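Local coordinates for protein serine protease inhibitor 4, isoform B (Drosophila melanogaster, PDB 4P0F) that probably inhibits serine-type and perhaps cysteine-type endopeptidases by the serpin mechanism, in which the cleaved reactive loop inserts into a beta-sheet, at residues Lys205-Ala211 with Leu262-Ala268. Residues are numbered along the deposited sequence; the frame is centred on the assembly and turned at random.
Sequences KERFRYA and LYETKVA
Y210 swings CG anti to its backbone N (chi1 159°), while Y263 places CG between N and the carbonyl carbon (chi1 60°), and the two rings come side by side in an offset edge-to-face pair. The edge of Y210 meets the face of Y263 with planes at 85° and centroids 5.8 Å apart; Y263 OH lies 3.6 Å from Y210 CE1. The same Y263 face also sits over Y210 O, with CD1 3.3 Å from that oxygen. T265 CG2 rests on Y210 CB at 3.8 Å, and V267 and F208 continue these apolar contacts. On the other face, the E264 chain folds back toward the F208-R209 peptide. OE2 lies 3.4 Å from R209 CG, but neither carboxylate oxygen makes a salt bridge with R207 or R209. R207 lays one guanidinium face over the T265 backbone, NH2 3.3 Å from E264 O at an angle too poor for a hydrogen bond; its CG touches K266 CG at 3.8 Å. R209 crosses L262 at about a right angle, one guanidinium face toward CD1, and L262 CD2 reaches A211 CB at 3.7 Å. Six antiparallel backbone hydrogen bonds join E206 to V267, F208 to T265 and Y210 to Y263. By topology, strand 197-213 runs on from serpin s3C into s1B, which strand 218-224 flanks; 262-268 leads into s2C, flanked by 352-355 in the place of s1C, after the reactive loop. The main chain thus supplies the polar bonding, and E264 probably tempers the arginine charges at longer range; R209 also has a long, weak ion pair with E222.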
loop_
_atom_site.group_PDB
_atom_site.type_symbol
_atom_site.label_atom_id
_atom_site.label_comp_id
_atom_site.label_asym_id
_atom_site.label_seq_id
_atom_site.Cartn_x
_atom_site.Cartn_y
_atom_site.Cartn_z
ATOM N N LYS A 205 14.115 23.204 11.314
ATOM C CA LYS A 205 13.574 23.479 12.642
ATOM C C LYS A 205 12.185 24.090 12.510
ATOM O O LYS A 205 12.015 25.145 11.901
ATOM C CB LYS A 205 14.492 24.408 13.435
ATOM C CG LYS A 205 15.872 23.826 13.670
ATOM C CD LYS A 205 16.736 24.750 14.519
ATOM C CE LYS A 205 18.145 24.203 14.680
ATOM N NZ LYS A 205 18.928 24.294 13.417
ATOM N N GLU A 206 11.195 23.411 13.081
ATOM C CA GLU A 206 9.805 23.834 12.992
ATOM C C GLU A 206 9.032 23.245 14.165
ATOM O O GLU A 206 9.529 22.343 14.843
ATOM C CB GLU A 206 9.164 23.366 11.676
ATOM C CG GLU A 206 9.590 24.079 10.403
ATOM C CD GLU A 206 8.953 25.442 10.233
ATOM O OE1 GLU A 206 8.082 25.810 11.048
ATOM O OE2 GLU A 206 9.319 26.144 9.266
ATOM N N ARG A 207 7.835 23.764 14.415
ATOM C CA ARG A 207 6.892 23.091 15.301
ATOM C C ARG A 207 6.227 21.982 14.514
ATOM O O ARG A 207 5.651 22.231 13.453
ATOM C CB ARG A 207 5.838 24.054 15.847
ATOM C CG ARG A 207 6.304 24.897 17.019
ATOM C CD ARG A 207 5.198 25.812 17.514
ATOM N NE ARG A 207 4.224 25.129 18.370
ATOM C CZ ARG A 207 4.353 24.972 19.687
ATOM N NH1 ARG A 207 5.426 25.429 20.322
ATOM N NH2 ARG A 207 3.407 24.347 20.375
ATOM N N PHE A 208 6.339 20.759 15.026
ATOM C CA PHE A 208 5.690 19.598 14.449
ATOM C C PHE A 208 4.988 18.847 15.557
ATOM O O PHE A 208 5.345 18.990 16.724
ATOM C CB PHE A 208 6.686 18.650 13.786
ATOM C CG PHE A 208 7.324 19.185 12.538
ATOM C CD1 PHE A 208 6.573 19.413 11.394
ATOM C CD2 PHE A 208 8.684 19.404 12.495
ATOM C CE1 PHE A 208 7.168 19.878 10.238
ATOM C CE2 PHE A 208 9.290 19.858 11.337
ATOM C CZ PHE A 208 8.529 20.098 10.212
ATOM N N ARG A 209 4.000 18.047 15.185
ATOM C CA ARG A 209 3.413 17.088 16.103
ATOM C C ARG A 209 4.424 15.982 16.386
ATOM O O ARG A 209 4.945 15.360 15.466
ATOM C CB ARG A 209 2.131 16.500 15.519
ATOM C CG ARG A 209 1.028 17.512 15.336
ATOM C CD ARG A 209 -0.249 16.835 14.900
ATOM N NE ARG A 209 -0.781 15.954 15.932
ATOM C CZ ARG A 209 -1.788 15.109 15.738
ATOM N NH1 ARG A 209 -2.361 15.034 14.544
ATOM N NH2 ARG A 209 -2.217 14.338 16.733
ATOM N N TYR A 210 4.680 15.755 17.671
ATOM C CA TYR A 210 5.775 14.920 18.143
ATOM C C TYR A 210 5.278 14.092 19.321
ATOM O O TYR A 210 4.415 14.542 20.062
ATOM C CB TYR A 210 6.982 15.789 18.570
ATOM C CG TYR A 210 7.931 15.078 19.508
ATOM C CD1 TYR A 210 7.746 15.135 20.878
ATOM C CD2 TYR A 210 8.988 14.314 19.019
ATOM C CE1 TYR A 210 8.578 14.471 21.743
ATOM C CE2 TYR A 210 9.839 13.642 19.886
ATOM C CZ TYR A 210 9.624 13.725 21.247
ATOM O OH TYR A 210 10.441 13.071 22.145
ATOM N N ALA A 211 5.823 12.897 19.498
ATOM C CA ALA A 211 5.589 12.160 20.726
ATOM C C ALA A 211 6.781 11.322 21.136
ATOM O O ALA A 211 7.455 10.704 20.316
ATOM C CB ALA A 211 4.346 11.257 20.594
ATOM N N LEU A 262 0.653 12.326 19.822
ATOM C CA LEU A 262 1.392 13.467 19.277
ATOM C C LEU A 262 0.906 14.804 19.799
ATOM O O LEU A 262 -0.293 15.011 19.967
ATOM C CB LEU A 262 1.277 13.461 17.758
ATOM C CG LEU A 262 1.727 12.212 17.016
ATOM C CD1 LEU A 262 1.312 12.315 15.548
ATOM C CD2 LEU A 262 3.223 12.025 17.153
ATOM N N TYR A 263 1.843 15.723 20.033
ATOM C CA TYR A 263 1.518 17.092 20.428
ATOM C C TYR A 263 2.509 18.030 19.743
ATOM O O TYR A 263 3.650 17.655 19.512
ATOM C CB TYR A 263 1.566 17.258 21.952
ATOM C CG TYR A 263 2.912 16.944 22.564
ATOM C CD1 TYR A 263 3.258 15.639 22.899
ATOM C CD2 TYR A 263 3.839 17.949 22.811
ATOM C CE1 TYR A 263 4.488 15.343 23.459
ATOM C CE2 TYR A 263 5.075 17.662 23.372
ATOM C CZ TYR A 263 5.392 16.356 23.693
ATOM O OH TYR A 263 6.615 16.059 24.250
ATOM N N GLU A 264 2.074 19.243 19.421
ATOM C CA GLU A 264 2.947 20.219 18.759
ATOM C C GLU A 264 4.087 20.679 19.664
ATOM O O GLU A 264 3.858 21.064 20.807
ATOM C CB GLU A 264 2.135 21.436 18.314
ATOM C CG GLU A 264 1.157 21.144 17.186
ATOM C CD GLU A 264 1.818 21.074 15.827
ATOM O OE1 GLU A 264 3.052 21.260 15.750
ATOM O OE2 GLU A 264 1.097 20.832 14.832
ATOM N N THR A 265 5.309 20.653 19.144
ATOM C CA THR A 265 6.453 21.176 19.882
ATOM C C THR A 265 7.586 21.513 18.911
ATOM O O THR A 265 7.624 21.000 17.799
ATOM C CB THR A 265 6.928 20.168 20.959
ATOM O OG1 THR A 265 7.654 20.853 21.986
ATOM C CG2 THR A 265 7.789 19.069 20.360
ATOM N N LYS A 266 8.502 22.383 19.330
ATOM C CA LYS A 266 9.618 22.758 18.465
ATOM C C LYS A 266 10.594 21.597 18.336
ATOM O O LYS A 266 11.046 21.042 19.342
ATOM C CB LYS A 266 10.333 24.004 19.006
ATOM C CG LYS A 266 9.434 25.228 19.080
ATOM C CD LYS A 266 10.187 26.463 19.556
ATOM C CE LYS A 266 9.245 27.646 19.732
ATOM N NZ LYS A 266 9.971 28.946 19.714
ATOM N N VAL A 267 10.892 21.223 17.094
ATOM C CA VAL A 267 11.770 20.097 16.811
ATOM C C VAL A 267 12.865 20.491 15.827
ATOM O O VAL A 267 12.608 21.231 14.885
ATOM C CB VAL A 267 10.976 18.908 16.234
ATOM C CG1 VAL A 267 11.906 17.782 15.793
ATOM C CG2 VAL A 267 9.986 18.401 17.265
ATOM N N ALA A 268 14.079 20.013 16.085
ATOM C CA ALA A 268 15.176 20.081 15.125
ATOM C C ALA A 268 15.218 18.739 14.416
ATOM O O ALA A 268 15.595 17.717 14.999
ATOM C CB ALA A 268 16.496 20.384 15.807
#